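Local coordinates for protein phosphopantothenoylcysteine decarboxylase (Cryptococcus neoformans, PDB 6EOA) that binds flavin mononucleotide and probably decarboxylates phosphopantothenoylcysteine in coenzyme A biosynthesis, as a member of the HFCD flavoprotein superfamily, at residues A[76-79]-A[80-83]. Numbering follows the deposited sequence.
Sequences FYSQ and EDVD
Gln79 and Asp83 join their side chains across the first turn of helix 79-89. Gln79 CB and CG stay beside the chain's own backbone at Glu80 N. CG leaves anti to the backbone N (chi1 173°), and the bend at chi2 (71°) brings the amide round to Asp83. CD comes 4.1 Å from Asp83 OD1, and NE2 then donates to Asp83 OD1 at 3.0 Å. OD1 lies in the amide plane but is met from above its own carboxylate plane, and the two planes are 61° apart. NE2 also donates to Val103 O, OE1 accepts from Val105 N in strand 105-106, outermost in the sheet of this chain, and Asp83 OD2 is hydrogen-bonded to His100 ND1. The same two residues also share the backbone bond from Asp83 N to Gln79 O, 3.0 Å.

Ser78 is the N-cap and forms a capping box with Asp81. Ser78 N donates to Asp81 OD2 at 2.9 Å; the return bond, Asp81 N to Ser78 OG, is weak at 3.3 Å. Val82 CG2 meets the Tyr77 ring at its edge, 4.0 Å from CE1. The same loop carries Phe76, which touches the bound FMN, so the capping box starts the helix just after a pocket residue.

Tyr77, in the loop, and Asp81 and Val82, on the helix, pack on helix 50-59, while Tyr77 also touches strand 63-69 and its OH is hydrogen-bonded to Thr41 OG1.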
ATOM      1  N   PHE A  76      -6.450  12.764 -13.905  1.00 63.78           N
ATOM      2  CA  PHE A  76      -7.756  13.081 -14.472  1.00 61.81           C
ATOM      3  C   PHE A  76      -8.003  14.584 -14.567  1.00 64.41           C
ATOM      4  O   PHE A  76      -8.918  15.021 -15.266  1.00 65.52           O
ATOM      5  CB  PHE A  76      -8.863  12.415 -13.655  1.00 60.64           C
ATOM      6  CG  PHE A  76      -8.760  10.917 -13.608  1.00 62.11           C
ATOM      7  CD1 PHE A  76      -9.295  10.139 -14.622  1.00 64.06           C
ATOM      8  CD2 PHE A  76      -8.123  10.285 -12.553  1.00 63.89           C
ATOM      9  CE1 PHE A  76      -9.199   8.758 -14.584  1.00 62.52           C
ATOM     10  CE2 PHE A  76      -8.020   8.905 -12.508  1.00 63.27           C
ATOM     11  CZ  PHE A  76      -8.559   8.141 -13.526  1.00 63.18           C
ATOM     12  N   TYR A  77      -7.187  15.376 -13.875  1.00 62.04           N
ATOM     13  CA  TYR A  77      -7.293  16.832 -13.954  1.00 58.60           C
ATOM     14  C   TYR A  77      -6.016  17.515 -13.472  1.00 60.16           C
ATOM     15  O   TYR A  77      -5.222  16.928 -12.735  1.00 58.01           O
ATOM     16  CB  TYR A  77      -8.498  17.334 -13.148  1.00 55.71           C
ATOM     17  CG  TYR A  77      -8.322  17.285 -11.643  1.00 56.14           C
ATOM     18  CD1 TYR A  77      -8.074  18.443 -10.911  1.00 54.66           C
ATOM     19  CD2 TYR A  77      -8.403  16.082 -10.954  1.00 56.64           C
ATOM     20  CE1 TYR A  77      -7.911  18.399  -9.534  1.00 50.55           C
ATOM     21  CE2 TYR A  77      -8.244  16.030  -9.579  1.00 49.74           C
ATOM     22  CZ  TYR A  77      -7.997  17.189  -8.878  1.00 50.11           C
ATOM     23  OH  TYR A  77      -7.840  17.137  -7.512  1.00 57.03           O
ATOM     24  N   SER A  78      -5.828  18.758 -13.899  1.00 60.88           N
ATOM     25  CA  SER A  78      -4.651  19.537 -13.533  1.00 59.97           C
ATOM     26  C   SER A  78      -5.026  20.772 -12.722  1.00 60.31           C
ATOM     27  O   SER A  78      -6.207  21.086 -12.556  1.00 62.09           O
ATOM     28  CB  SER A  78      -3.884  19.956 -14.786  1.00 61.04           C
ATOM     29  OG  SER A  78      -4.672  20.826 -15.580  1.00 64.84           O
ATOM     30  N   GLN A  79      -4.016  21.476 -12.224  1.00 61.12           N
ATOM     31  CA  GLN A  79      -4.237  22.704 -11.474  1.00 63.33           C
ATOM     32  C   GLN A  79      -4.898  23.751 -12.362  1.00 64.23           C
ATOM     33  O   GLN A  79      -5.723  24.544 -11.910  1.00 63.40           O
ATOM     34  CB  GLN A  79      -2.916  23.238 -10.915  1.00 64.72           C
ATOM     35  CG  GLN A  79      -3.022  24.600 -10.254  1.00 67.02           C
ATOM     36  CD  GLN A  79      -3.767  24.544  -8.940  1.00 68.77           C
ATOM     37  OE1 GLN A  79      -3.408  23.780  -8.042  1.00 70.18           O
ATOM     38  NE2 GLN A  79      -4.815  25.349  -8.818  1.00 67.48           N
ATOM     39  N   GLU A  80      -4.541  23.733 -13.639  1.00 67.22           N
ATOM     40  CA  GLU A  80      -5.039  24.739 -14.559  1.00 75.52           C
ATOM     41  C   GLU A  80      -6.486  24.467 -14.946  1.00 73.86           C
ATOM     42  O   GLU A  80      -7.228  25.396 -15.266  1.00 79.06           O
ATOM     43  CB  GLU A  80      -4.151  24.816 -15.798  1.00 83.33           C
ATOM     44  CG  GLU A  80      -3.890  26.248 -16.251  1.00 93.47           C
ATOM     45  CD  GLU A  80      -3.418  27.144 -15.112  1.00 98.85           C
ATOM     46  OE1 GLU A  80      -2.584  26.696 -14.290  1.00 99.05           O
ATOM     47  OE2 GLU A  80      -3.892  28.297 -15.035  1.00102.18           O
ATOM     48  N   ASP A  81      -6.888  23.200 -14.907  1.00 67.39           N
ATOM     49  CA  ASP A  81      -8.295  22.850 -15.081  1.00 64.87           C
ATOM     50  C   ASP A  81      -9.113  23.521 -13.985  1.00 62.69           C
ATOM     51  O   ASP A  81     -10.166  24.102 -14.249  1.00 61.27           O
ATOM     52  CB  ASP A  81      -8.499  21.330 -15.044  1.00 63.39           C
ATOM     53  CG  ASP A  81      -7.929  20.629 -16.266  1.00 65.35           C
ATOM     54  OD1 ASP A  81      -7.849  21.263 -17.340  1.00 65.09           O
ATOM     55  OD2 ASP A  81      -7.554  19.444 -16.148  1.00 66.91           O
ATOM     56  N   VAL A  82      -8.614  23.437 -12.755  1.00 62.23           N
ATOM     57  CA  VAL A  82      -9.255  24.083 -11.614  1.00 60.55           C
ATOM     58  C   VAL A  82      -9.303  25.600 -11.802  1.00 61.38           C
ATOM     59  O   VAL A  82     -10.349  26.224 -11.620  1.00 62.58           O
ATOM     60  CB  VAL A  82      -8.526  23.755 -10.296  1.00 59.16           C
ATOM     61  CG1 VAL A  82      -9.076  24.603  -9.158  1.00 58.13           C
ATOM     62  CG2 VAL A  82      -8.645  22.273  -9.972  1.00 56.30           C
ATOM     63  N   ASP A  83      -8.169  26.183 -12.179  1.00 61.27           N
ATOM     64  CA  ASP A  83      -8.083  27.623 -12.414  1.00 65.70           C
ATOM     65  C   ASP A  83      -9.030  28.079 -13.523  1.00 65.17           C
ATOM     66  O   ASP A  83      -9.731  29.084 -13.372  1.00 64.69           O
ATOM     67  CB  ASP A  83      -6.649  28.024 -12.754  1.00 69.54           C
ATOM     68  CG  ASP A  83      -5.739  28.012 -11.537  1.00 71.73           C
ATOM     69  OD1 ASP A  83      -6.139  27.450 -10.493  1.00 69.76           O
ATOM     70  OD2 ASP A  83      -4.620  28.566 -11.623  1.00 72.21           O
TER